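Long-range contacts in Ddb_g0293866 (Dictyostelium discoideum, PDB 5LW6), which binds ADP-ribose through the C-terminal macrodomain described here, and as a whole protein may act in sensing DNA damage: residues 188-194 with 212-218; 95-99 with 141-147; 56-61 with 244-249; 183-187 with 217-221; 35-39 with 239-243. One frame throughout, in Å; residues are numbered along the deposited sequence.

Interaction 1: residues 188-194 with 212-218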
# COMPACT_ATOMS: atom_id res chain seq x y z
N LYS A 188 -4.23 8.61 5.09
CA LYS A 188 -4.64 8.78 3.74
C LYS A 188 -3.61 8.27 2.74
O LYS A 188 -2.46 8.08 3.11
CB LYS A 188 -4.96 10.26 3.43
CG LYS A 188 -6.14 10.77 4.25
CD LYS A 188 -7.50 10.10 3.97
CE LYS A 188 -8.70 10.65 4.79
NZ LYS A 188 -8.74 10.04 6.18
N VAL A 189 -4.05 7.99 1.53
CA VAL A 189 -3.14 7.67 0.42
C VAL A 189 -3.20 8.68 -0.71
O VAL A 189 -4.20 9.41 -0.87
CB VAL A 189 -3.35 6.22 -0.08
CG1 VAL A 189 -3.42 5.25 1.12
CG2 VAL A 189 -4.58 6.12 -0.93
N TYR A 190 -2.16 8.71 -1.54
CA TYR A 190 -1.93 9.71 -2.54
C TYR A 190 -1.50 9.03 -3.84
O TYR A 190 -0.31 8.73 -3.96
CB TYR A 190 -0.91 10.72 -2.03
CG TYR A 190 -1.47 11.43 -0.84
CD1 TYR A 190 -2.25 12.59 -0.95
CD2 TYR A 190 -1.28 10.93 0.41
CE1 TYR A 190 -2.80 13.18 0.18
CE2 TYR A 190 -1.91 11.48 1.50
CZ TYR A 190 -2.62 12.63 1.39
OH TYR A 190 -3.21 13.15 2.54
N PRO A 191 -2.44 8.76 -4.74
CA PRO A 191 -2.09 8.09 -6.01
C PRO A 191 -1.49 9.07 -7.01
O PRO A 191 -1.98 10.20 -7.13
CB PRO A 191 -3.38 7.50 -6.50
CG PRO A 191 -4.46 8.00 -5.58
CD PRO A 191 -3.89 8.73 -4.43
N ILE A 192 -0.47 8.63 -7.73
CA ILE A 192 0.13 9.40 -8.78
C ILE A 192 0.22 8.50 -9.99
O ILE A 192 0.88 7.50 -9.96
CB ILE A 192 1.54 9.86 -8.37
CG1 ILE A 192 1.46 10.82 -7.18
CG2 ILE A 192 2.31 10.58 -9.49
CD1 ILE A 192 2.24 10.30 -6.06
N SER A 193 -0.44 8.86 -11.07
CA SER A 193 -0.38 8.09 -12.29
C SER A 193 0.97 8.27 -13.01
O SER A 193 1.46 9.38 -13.15
CB SER A 193 -1.50 8.49 -13.23
OG SER A 193 -1.34 7.90 -14.53
N LEU A 194 1.62 7.18 -13.38
CA LEU A 194 2.78 7.20 -14.26
C LEU A 194 2.35 7.39 -15.73
O LEU A 194 3.15 7.71 -16.57
CB LEU A 194 3.62 5.94 -14.13
CG LEU A 194 3.98 5.52 -12.72
CD1 LEU A 194 4.92 4.36 -12.66
CD2 LEU A 194 4.55 6.69 -11.96
N ASP A 212 1.07 1.31 -13.55
CA ASP A 212 0.41 2.54 -14.00
C ASP A 212 0.29 3.63 -12.98
O ASP A 212 0.22 4.82 -13.36
CB ASP A 212 -0.98 2.24 -14.51
CG ASP A 212 -0.95 1.38 -15.77
OD1 ASP A 212 0.06 1.41 -16.51
OD2 ASP A 212 -1.93 0.62 -15.98
N ILE A 213 0.20 3.25 -11.70
CA ILE A 213 -0.07 4.17 -10.62
C ILE A 213 0.80 3.79 -9.43
O ILE A 213 0.85 2.64 -9.05
CB ILE A 213 -1.58 4.15 -10.17
CG1 ILE A 213 -2.52 4.54 -11.30
CG2 ILE A 213 -1.79 5.00 -8.89
CD1 ILE A 213 -3.87 3.89 -11.14
N VAL A 214 1.50 4.75 -8.86
CA VAL A 214 2.24 4.63 -7.58
C VAL A 214 1.44 5.36 -6.48
O VAL A 214 1.01 6.47 -6.69
CB VAL A 214 3.70 5.22 -7.69
CG1 VAL A 214 4.34 5.27 -6.30
CG2 VAL A 214 4.52 4.39 -8.67
N ILE A 215 1.19 4.70 -5.40
CA ILE A 215 0.36 5.25 -4.35
C ILE A 215 1.23 5.41 -3.11
O ILE A 215 1.86 4.47 -2.59
CB ILE A 215 -0.81 4.28 -4.02
CG1 ILE A 215 -1.66 3.97 -5.24
CG2 ILE A 215 -1.61 4.80 -2.83
CD1 ILE A 215 -2.68 2.84 -5.03
N LEU A 216 1.29 6.64 -2.60
CA LEU A 216 2.05 6.90 -1.42
C LEU A 216 1.08 6.73 -0.25
O LEU A 216 0.04 7.34 -0.24
CB LEU A 216 2.51 8.37 -1.49
CG LEU A 216 3.40 8.73 -2.68
CD1 LEU A 216 3.93 10.14 -2.48
CD2 LEU A 216 4.62 7.88 -2.81
N VAL A 217 1.46 5.93 0.73
CA VAL A 217 0.55 5.47 1.78
C VAL A 217 1.07 6.05 3.10
O VAL A 217 2.17 5.76 3.47
CB VAL A 217 0.64 3.92 1.86
CG1 VAL A 217 -0.16 3.41 3.02
CG2 VAL A 217 0.15 3.30 0.55
N LEU A 218 0.29 6.85 3.80
CA LEU A 218 0.75 7.50 5.01
C LEU A 218 0.19 6.71 6.23
O LEU A 218 -0.82 7.05 6.83
CB LEU A 218 0.34 8.98 5.01
CG LEU A 218 1.36 9.87 4.31
CD1 LEU A 218 1.46 9.59 2.84
CD2 LEU A 218 0.95 11.31 4.52
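The antiparallel margin of the macrodomain sheet is built where strands 189-193 and 213-217 meet, with Y190-L216 and I192-V214 as its hydrogen-bonded pairs. Y190 N lies 2.9 Å from L216 O, and L216 N answers to Y190 O at 3.0 Å. The same exchange joins I192 and V214, and beyond the strand ends L194 N reaches D212 O while L218 N reaches K188 O. P191, which has no N-H to give, stands opposite I215 in a non-hydrogen-bonded pair, so this pairing loses nothing by it.

The rest of the contact is apolar and divided between two faces of a sheet sandwiched by helices. Toward helix 237-253, V189 CB rests on I215 CG2 at 3.6 Å and P191 CB on I213 CG2 at 3.8 Å. Toward helix 169-179, I192 CD1 meets L216 CG at 3.9 Å, and both methyls of L194 bear on V214 CG2. With CG anti to its carbonyl carbon (chi1 -64°), the Y190 ring crosses the L218 side chain at about a right angle, Y190 CD2 lying 3.9 Å from L218 CD1. The ring also meets Y180 edge-to-face, and its hydroxyl is hydrogen-bonded to K185 N. A leucine in place of Y190 would probably leave K185 N without this partner and open a gap beside Y180.

Interaction 2: residues 95-99 with 141-147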
# COMPACT_ATOMS: atom_id res chain seq x y z
N LYS A 95 -6.53 -8.37 -7.75
CA LYS A 95 -5.40 -9.16 -7.32
C LYS A 95 -4.67 -8.33 -6.29
O LYS A 95 -4.27 -7.18 -6.57
CB LYS A 95 -4.50 -9.49 -8.52
CG LYS A 95 -3.50 -10.50 -8.23
CD LYS A 95 -2.97 -11.15 -9.54
CE LYS A 95 -2.91 -10.21 -10.77
NZ LYS A 95 -1.51 -9.88 -11.23
N LEU A 96 -4.49 -8.91 -5.11
CA LEU A 96 -3.83 -8.20 -3.99
C LEU A 96 -2.56 -8.96 -3.63
O LEU A 96 -2.61 -10.21 -3.43
CB LEU A 96 -4.74 -8.10 -2.77
CG LEU A 96 -6.05 -7.32 -2.89
CD1 LEU A 96 -6.80 -7.28 -1.58
CD2 LEU A 96 -5.82 -5.95 -3.44
N LYS A 97 -1.43 -8.27 -3.64
CA LYS A 97 -0.16 -8.86 -3.29
C LYS A 97 0.44 -8.05 -2.22
O LYS A 97 0.85 -6.91 -2.44
CB LYS A 97 0.79 -8.96 -4.49
CG LYS A 97 0.15 -9.80 -5.60
CD LYS A 97 1.17 -10.26 -6.64
CE LYS A 97 0.49 -11.13 -7.71
NZ LYS A 97 1.50 -11.42 -8.76
N MSE A 98 0.55 -8.64 -1.04
CA MSE A 98 1.06 -7.90 0.08
C MSE A 98 2.50 -8.30 0.28
O MSE A 98 2.85 -9.44 0.47
CB MSE A 98 0.30 -8.10 1.35
CG MSE A 98 0.78 -7.23 2.48
SE MSE A 98 -0.34 -7.42 4.10
CE MSE A 98 0.45 -8.99 4.62
N MSE A 99 3.37 -7.32 0.31
CA MSE A 99 4.79 -7.55 0.37
C MSE A 99 5.22 -7.47 1.82
O MSE A 99 5.05 -6.47 2.46
CB MSE A 99 5.52 -6.44 -0.43
CG MSE A 99 5.04 -6.49 -1.89
SE MSE A 99 5.83 -5.10 -3.02
CE MSE A 99 4.75 -3.52 -2.34
N LEU A 141 5.90 -7.74 -9.97
CA LEU A 141 4.92 -8.71 -9.48
C LEU A 141 3.64 -8.70 -10.26
O LEU A 141 2.68 -9.30 -9.83
CB LEU A 141 4.62 -8.44 -8.00
CG LEU A 141 5.86 -8.36 -7.11
CD1 LEU A 141 5.34 -8.01 -5.73
CD2 LEU A 141 6.60 -9.66 -7.04
N GLY A 142 3.60 -7.97 -11.36
CA GLY A 142 2.46 -7.98 -12.26
C GLY A 142 1.27 -7.15 -11.77
O GLY A 142 0.10 -7.53 -12.03
N CYS A 143 1.52 -6.06 -11.05
CA CYS A 143 0.43 -5.27 -10.48
C CYS A 143 0.45 -3.90 -11.11
O CYS A 143 1.52 -3.32 -11.24
CB CYS A 143 0.56 -5.12 -8.98
SG CYS A 143 0.26 -6.72 -8.10
N LYS A 144 -0.72 -3.42 -11.52
CA LYS A 144 -0.83 -2.13 -12.12
C LYS A 144 -0.74 -0.95 -11.15
O LYS A 144 -0.43 0.19 -11.58
CB LYS A 144 -2.11 -2.05 -12.96
CG LYS A 144 -2.00 -2.92 -14.18
CD LYS A 144 -3.16 -2.62 -15.12
CE LYS A 144 -3.28 -3.68 -16.25
NZ LYS A 144 -2.26 -3.26 -17.23
N LEU A 145 -0.98 -1.23 -9.86
CA LEU A 145 -0.91 -0.24 -8.83
C LEU A 145 0.16 -0.71 -7.80
O LEU A 145 0.18 -1.84 -7.39
CB LEU A 145 -2.22 0.03 -8.08
CG LEU A 145 -3.38 0.53 -8.98
CD1 LEU A 145 -4.02 -0.70 -9.52
CD2 LEU A 145 -4.37 1.37 -8.17
N PHE A 146 1.07 0.19 -7.46
CA PHE A 146 2.18 -0.13 -6.56
C PHE A 146 2.16 0.89 -5.43
O PHE A 146 2.29 2.07 -5.70
CB PHE A 146 3.52 -0.08 -7.30
CG PHE A 146 4.67 -0.58 -6.46
CD1 PHE A 146 5.34 0.27 -5.58
CD2 PHE A 146 5.03 -1.87 -6.48
CE1 PHE A 146 6.37 -0.17 -4.76
CE2 PHE A 146 6.07 -2.35 -5.71
CZ PHE A 146 6.72 -1.54 -4.82
N ALA A 147 1.99 0.42 -4.20
CA ALA A 147 1.89 1.27 -3.00
C ALA A 147 3.20 1.23 -2.26
O ALA A 147 3.84 0.15 -2.11
CB ALA A 147 0.81 0.80 -2.10
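Two lysines of strand 95-101, K95 and K97, reach across to the loop at L141 and G142 and bond to successive carbonyls there. K97 NZ lies 2.7 Å from L141 O, only slightly tilted from that carbonyl's plane. K95 NZ meets G142 O at 3.0 Å from well above the plane, 41° out of it. The two chains arrive differently: K97 is extended beyond CG, whereas K95 is bent near its end (chi3 33°), which turns its ammonium group toward the glycine. Each ammonium group thus binds a backbone oxygen of the loop that leads into strand 145-149.

Apolar contact runs alongside these bonds. The aliphatic part of K97 lies against C143, with K97 CD 3.9 Å from C143 SG, so one side chain serves both kinds of interaction. Further along, M99, a selenomethionine introduced for the crystal work, touches L141 CD1 with its SE at 4.0 Å.

The aromatic element is a Met-aromatic contact between M99 and F146. M99 SE stands 4.8 Å from the centroid of the F146 ring in an oblique position, and M99 CE comes to 3.7 Å from F146 CZ, the two side chains crossing at about a right angle.

Strands 95-101 and 145-149 are not neighbours in the sheet, for strand 55-59 runs between them, and C143 rests on its A57. L96 and L145 belong to the other face, against L252 of helix 237-253, while F139 and Q138 flank F146.

Interaction 3: residues 56-61 with 244-249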
# COMPACT_ATOMS: atom_id res chain seq x y z
N LEU A 56 -2.99 -4.76 -7.19
CA LEU A 56 -2.27 -3.89 -6.24
C LEU A 56 -1.22 -4.64 -5.49
O LEU A 56 -1.53 -5.61 -4.84
CB LEU A 56 -3.22 -3.30 -5.21
CG LEU A 56 -2.58 -2.46 -4.11
CD1 LEU A 56 -1.96 -1.18 -4.61
CD2 LEU A 56 -3.68 -2.24 -3.08
N ALA A 57 0.02 -4.11 -5.53
CA ALA A 57 1.11 -4.56 -4.71
C ALA A 57 1.27 -3.57 -3.60
O ALA A 57 1.34 -2.37 -3.85
CB ALA A 57 2.39 -4.62 -5.52
N PHE A 58 1.26 -4.05 -2.35
CA PHE A 58 1.25 -3.09 -1.24
C PHE A 58 2.02 -3.65 -0.08
O PHE A 58 2.14 -4.83 0.01
CB PHE A 58 -0.18 -2.71 -0.81
CG PHE A 58 -1.01 -3.84 -0.29
CD1 PHE A 58 -1.64 -4.71 -1.16
CD2 PHE A 58 -1.18 -4.01 1.06
CE1 PHE A 58 -2.42 -5.76 -0.68
CE2 PHE A 58 -1.99 -5.05 1.58
CZ PHE A 58 -2.63 -5.92 0.67
N PRO A 59 2.61 -2.76 0.74
CA PRO A 59 3.31 -3.23 1.90
C PRO A 59 2.38 -3.64 3.06
O PRO A 59 1.19 -3.34 3.04
CB PRO A 59 4.19 -2.01 2.24
CG PRO A 59 3.30 -0.89 1.96
CD PRO A 59 2.58 -1.29 0.67
N PHE A 60 2.94 -4.39 4.02
CA PHE A 60 2.30 -4.72 5.29
C PHE A 60 2.42 -3.46 6.14
O PHE A 60 3.43 -3.21 6.83
CB PHE A 60 3.01 -5.94 5.85
CG PHE A 60 2.41 -6.54 7.09
CD1 PHE A 60 1.11 -6.28 7.48
CD2 PHE A 60 3.15 -7.53 7.81
CE1 PHE A 60 0.55 -6.91 8.57
CE2 PHE A 60 2.57 -8.14 8.95
CZ PHE A 60 1.29 -7.82 9.33
N ILE A 61 1.40 -2.62 6.01
CA ILE A 61 1.52 -1.21 6.37
C ILE A 61 2.00 -1.04 7.80
O ILE A 61 1.45 -1.66 8.71
CB ILE A 61 0.20 -0.46 6.09
CG1 ILE A 61 -0.28 -0.75 4.64
CG2 ILE A 61 0.32 0.99 6.53
CD1 ILE A 61 -1.58 -0.02 4.33
N THR A 244 -6.02 3.89 6.98
CA THR A 244 -4.99 3.77 5.91
C THR A 244 -5.39 2.66 4.92
O THR A 244 -5.38 2.87 3.72
CB THR A 244 -3.59 3.61 6.45
OG1 THR A 244 -3.29 4.55 7.52
CG2 THR A 244 -2.61 3.80 5.38
N TYR A 245 -5.78 1.52 5.44
CA TYR A 245 -6.20 0.44 4.55
C TYR A 245 -7.45 0.82 3.77
O TYR A 245 -7.56 0.63 2.58
CB TYR A 245 -6.43 -0.88 5.30
CG TYR A 245 -5.15 -1.64 5.56
CD1 TYR A 245 -4.59 -2.44 4.57
CD2 TYR A 245 -4.49 -1.56 6.74
CE1 TYR A 245 -3.41 -3.12 4.80
CE2 TYR A 245 -3.30 -2.25 6.97
CZ TYR A 245 -2.75 -3.02 5.98
OH TYR A 245 -1.52 -3.71 6.20
N HIS A 246 -8.42 1.40 4.46
CA HIS A 246 -9.63 1.88 3.76
C HIS A 246 -9.32 2.84 2.64
O HIS A 246 -9.82 2.72 1.57
CB HIS A 246 -10.62 2.47 4.75
CG HIS A 246 -11.32 1.45 5.59
ND1 HIS A 246 -11.72 1.69 6.89
CD2 HIS A 246 -11.73 0.19 5.30
CE1 HIS A 246 -12.30 0.60 7.38
NE2 HIS A 246 -12.35 -0.31 6.42
N SER A 247 -8.47 3.83 2.92
CA SER A 247 -8.02 4.77 1.91
C SER A 247 -7.34 4.09 0.74
O SER A 247 -7.56 4.46 -0.45
CB SER A 247 -7.04 5.73 2.56
OG SER A 247 -7.78 6.52 3.43
N LEU A 248 -6.47 3.15 1.04
CA LEU A 248 -5.78 2.43 -0.01
C LEU A 248 -6.76 1.71 -0.92
O LEU A 248 -6.66 1.74 -2.14
CB LEU A 248 -4.78 1.49 0.66
CG LEU A 248 -4.02 0.56 -0.28
CD1 LEU A 248 -3.20 1.36 -1.29
CD2 LEU A 248 -3.13 -0.35 0.56
N PHE A 249 -7.70 0.98 -0.33
CA PHE A 249 -8.63 0.21 -1.11
C PHE A 249 -9.65 1.10 -1.76
O PHE A 249 -10.10 0.82 -2.87
CB PHE A 249 -9.30 -0.88 -0.25
CG PHE A 249 -8.36 -1.94 0.22
CD1 PHE A 249 -7.29 -2.40 -0.59
CD2 PHE A 249 -8.47 -2.46 1.44
CE1 PHE A 249 -6.38 -3.36 -0.13
CE2 PHE A 249 -7.58 -3.44 1.91
CZ PHE A 249 -6.56 -3.89 1.13
O HOH W 1 -0.59 -3.45 8.64
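I61 and Y245 approach from opposite directions, and the CD1 methyl of I61 sits over one face of the tyrosine ring. I61 CD1 lies 3.6 Å from the centroid of the Y245 ring and 12° off its normal, a CH-pi contact almost over the centre. Beyond the ring, Y245 OH accepts a hydrogen bond of 3.1 Å from I61 N, just after the inverse gamma turn centred on F60. A water in the plane of the tyrosine ring closes the circuit: it donates to I61 O at 2.7 Å and is bonded to Y245 OH at 2.6 Å. Backbone and side chain of I61 are therefore both held by one residue. A phenylalanine at Y245 would keep the surface under the I61 methyl but would probably leave I61 N without its acceptor and the water without one of its anchors.

F58 is turned differently. Its CG takes the crowded position between backbone N and carbonyl carbon (chi1 62°), and its face receives the edge of F249 in a T-shaped pair with centroids 6.0 Å apart and planes at 87°. The edge of Y245 is met in turn by F58 CE2. L248 CD2 touches both F58 CB, at 4.0 Å, and I61 CD1, while L56 and L248 meet tip to tip, L56 CD2 lying 4.0 Å from L248 CG.

Helix 237-253 here runs nearly antiparallel to strand 55-59, an apolar helix-on-sheet interface belonging to the three-layer alpha/beta/alpha sandwich of the macrodomain fold.

Interaction 4: residues 183-187 with 217-221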
# COMPACT_ATOMS: atom_id res chain seq x y z
N CYS A 183 0.35 18.74 0.73
CA CYS A 183 1.09 17.65 1.33
C CYS A 183 0.12 16.61 1.87
O CYS A 183 -1.01 16.62 1.48
CB CYS A 183 2.02 18.19 2.39
SG CYS A 183 3.31 19.33 1.77
N GLY A 184 0.56 15.73 2.76
CA GLY A 184 -0.21 14.55 3.09
C GLY A 184 -0.58 14.50 4.52
O GLY A 184 0.06 15.12 5.36
N LYS A 185 -1.64 13.73 4.80
CA LYS A 185 -2.17 13.54 6.14
C LYS A 185 -2.17 12.06 6.48
O LYS A 185 -2.52 11.23 5.62
CB LYS A 185 -3.60 14.00 6.18
CG LYS A 185 -3.77 15.44 5.79
CD LYS A 185 -3.63 16.39 6.96
CE LYS A 185 -3.84 17.85 6.50
NZ LYS A 185 -2.68 18.28 5.65
N ILE A 186 -1.85 11.77 7.73
CA ILE A 186 -1.82 10.39 8.22
C ILE A 186 -3.17 9.72 8.09
O ILE A 186 -4.22 10.29 8.42
CB ILE A 186 -1.29 10.30 9.70
CG1 ILE A 186 0.18 10.77 9.77
CG2 ILE A 186 -1.32 8.87 10.19
CD1 ILE A 186 0.48 11.62 11.01
N GLY A 187 -3.14 8.49 7.63
CA GLY A 187 -4.35 7.73 7.41
C GLY A 187 -4.87 7.82 5.96
O GLY A 187 -5.86 7.22 5.66
N VAL A 217 1.46 5.93 0.73
CA VAL A 217 0.55 5.47 1.78
C VAL A 217 1.07 6.05 3.10
O VAL A 217 2.17 5.76 3.47
CB VAL A 217 0.64 3.92 1.86
CG1 VAL A 217 -0.16 3.41 3.02
CG2 VAL A 217 0.15 3.30 0.55
N LEU A 218 0.29 6.85 3.80
CA LEU A 218 0.75 7.50 5.01
C LEU A 218 0.19 6.71 6.23
O LEU A 218 -0.82 7.05 6.83
CB LEU A 218 0.34 8.98 5.01
CG LEU A 218 1.36 9.87 4.31
CD1 LEU A 218 1.46 9.59 2.84
CD2 LEU A 218 0.95 11.31 4.52
N GLY A 219 0.83 5.58 6.52
CA GLY A 219 0.44 4.76 7.64
C GLY A 219 0.98 5.41 8.93
O GLY A 219 1.74 6.37 8.89
N VAL A 220 0.64 4.80 10.04
CA VAL A 220 0.94 5.27 11.36
C VAL A 220 2.37 4.86 11.71
O VAL A 220 2.75 3.72 11.60
CB VAL A 220 -0.06 4.69 12.35
CG1 VAL A 220 0.34 5.00 13.77
CG2 VAL A 220 -1.46 5.18 12.05
N ASN A 221 3.18 5.85 12.09
CA ASN A 221 4.53 5.58 12.56
C ASN A 221 4.58 5.56 14.07
O ASN A 221 4.10 6.44 14.75
CB ASN A 221 5.49 6.69 12.11
CG ASN A 221 6.86 6.51 12.70
OD1 ASN A 221 7.40 5.43 12.63
ND2 ASN A 221 7.43 7.59 13.29
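G187 N and L218 O form the one hydrogen bond between these two loops, short at 2.8 Å and close to straight at 169°. Just beside it, I186 CA lies 3.8 Å from the same oxygen, and the I186 and V220 side chains cross at about a right angle, I186 CG2 lying 4.1 Å from V220 CG2. On the other flank, L218 lays its CD2 against the backbone of the facing loop, 3.5 Å from G184 C and 3.6 Å from K185 N. The approach depends on G184 being a glycine: a beta carbon there would run into L218 CD2. G187 adopts a positive phi (95°) in which a side chain would be jammed against the preceding carbonyl.

A second shell fixes both loops. G187 O is hydrogen-bonded to S247 OG, I186 O to S35 OG, and V220 O to S62 OG. L154 also packs on L218, and L240 on V220.

The contact lies past the end of strand 213-217 and just ahead of strand 189-193, joining the loops that flank the two strands. Helix 237-253 lines one side of it through L240, T244 and S247.

Interaction 5: residues 35-39 with 239-243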
# COMPACT_ATOMS: atom_id res chain seq x y z
N SER A 35 -7.31 14.57 7.77
CA SER A 35 -6.99 13.40 8.64
C SER A 35 -8.26 12.73 9.22
O SER A 35 -8.19 11.63 9.78
CB SER A 35 -6.02 13.79 9.79
OG SER A 35 -4.95 12.83 9.85
N LYS A 36 -9.40 13.42 9.09
CA LYS A 36 -10.74 12.91 9.37
C LYS A 36 -10.99 11.54 8.76
O LYS A 36 -10.84 11.38 7.56
CB LYS A 36 -11.77 13.86 8.77
CG LYS A 36 -13.21 13.50 9.12
CD LYS A 36 -14.22 14.27 8.25
CE LYS A 36 -15.65 13.73 8.37
NZ LYS A 36 -16.31 14.21 9.62
N ILE A 37 -11.47 10.60 9.59
CA ILE A 37 -11.77 9.19 9.16
C ILE A 37 -13.00 9.10 8.29
O ILE A 37 -14.07 9.55 8.68
CB ILE A 37 -11.89 8.29 10.39
CG1 ILE A 37 -10.49 8.25 11.04
CG2 ILE A 37 -12.38 6.88 10.03
CD1 ILE A 37 -10.28 7.22 12.13
N ILE A 38 -12.87 8.51 7.10
CA ILE A 38 -13.91 8.48 6.11
C ILE A 38 -14.42 7.06 5.84
O ILE A 38 -15.56 6.89 5.44
CB ILE A 38 -13.38 9.24 4.86
CG1 ILE A 38 -13.71 10.71 5.08
CG2 ILE A 38 -13.91 8.73 3.53
CD1 ILE A 38 -13.11 11.64 4.06
N GLY A 39 -13.58 6.06 6.08
CA GLY A 39 -13.97 4.65 5.98
C GLY A 39 -14.02 4.22 4.54
O GLY A 39 -13.58 4.96 3.65
N PRO A 239 -7.18 2.91 14.93
CA PRO A 239 -8.10 3.50 14.03
C PRO A 239 -7.48 4.12 12.78
O PRO A 239 -8.01 4.01 11.70
CB PRO A 239 -8.78 4.57 14.88
CG PRO A 239 -8.67 4.07 16.24
CD PRO A 239 -7.39 3.39 16.33
N LEU A 240 -6.36 4.82 12.95
CA LEU A 240 -5.70 5.39 11.79
C LEU A 240 -5.02 4.34 10.90
O LEU A 240 -5.00 4.53 9.70
CB LEU A 240 -4.72 6.46 12.20
CG LEU A 240 -5.39 7.82 12.51
CD1 LEU A 240 -4.32 8.68 13.14
CD2 LEU A 240 -6.02 8.51 11.32
N LEU A 241 -4.52 3.25 11.45
CA LEU A 241 -3.96 2.22 10.52
C LEU A 241 -5.11 1.60 9.71
O LEU A 241 -4.99 1.35 8.50
CB LEU A 241 -3.21 1.18 11.29
CG LEU A 241 -2.57 0.07 10.45
CD1 LEU A 241 -1.52 0.67 9.55
CD2 LEU A 241 -1.99 -0.95 11.40
N LEU A 242 -6.24 1.31 10.34
CA LEU A 242 -7.37 0.84 9.59
C LEU A 242 -7.82 1.80 8.53
O LEU A 242 -8.14 1.37 7.40
CB LEU A 242 -8.55 0.47 10.52
CG LEU A 242 -9.82 0.00 9.82
CD1 LEU A 242 -9.62 -1.34 9.20
CD2 LEU A 242 -10.97 0.02 10.83
N GLU A 243 -7.88 3.08 8.87
CA GLU A 243 -8.28 4.08 7.90
C GLU A 243 -7.30 4.11 6.72
O GLU A 243 -7.71 4.36 5.60
CB GLU A 243 -8.32 5.45 8.57
CG GLU A 243 -8.68 6.61 7.66
CD GLU A 243 -10.03 6.63 6.96
OE1 GLU A 243 -10.96 5.82 7.22
OE2 GLU A 243 -10.18 7.59 6.13
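An extended first torsion (chi1 178°) followed by a bend (chi2 61°) carries the carboxylate of E243 from helix 237-253 to the backbone amides of I38 and G39. The arrangement ties the N-terminal segment of the macrodomain to its C-terminal helix, and the carboxylate grips two successive N-H groups. E243 OE2 is met by I38 N at 3.0 Å from above the carboxylate plane, along a nearly straight bond of 165°. E243 OE1 takes G39 N at 2.9 Å through its syn lone pair. K188 NZ adds a salt bridge to E243 OE2 beside the two amide donors, and also binds K36 O; this buried carboxylate is thus matched by three donors, which would probably stabilise its ionised form.

I37 flanks the site, sliding past E243 in the opposite direction, with I37 CG2 3.3 Å from E243 OE1. Its far end rests on the preceding turn of the helix, I37 CD1 lying 4.1 Å from P239 CB. G39 O is bound by N250 ND2, one more link to the same helix. S35 OG is anchored by I186 O, while S35 O lies 4.1 Å from L240 CD2.

Overall arrangement
The six-stranded sheet and helix 237-253 tie most of these contacts together. Interactions 1, 2 and 3 reach the sheet, their centres 10 to 12 Å apart; strand 145-149 of interaction 2 borders strand 213-217 of interaction 1. Interactions 3 and 5 use successive turns of the helix, and interaction 4 joins the loops at the end of strands 213-217 and 189-193. Along the chain, interactions 1, 2 and 4 are nested inside the loop closed by interaction 3, whose segments alternate with those of interaction 5. Interactions 2 and 5 lie farthest apart, about 22 Å between centres. The last helix thus packs on the early strand 55-59 and also binds the N-terminal segment.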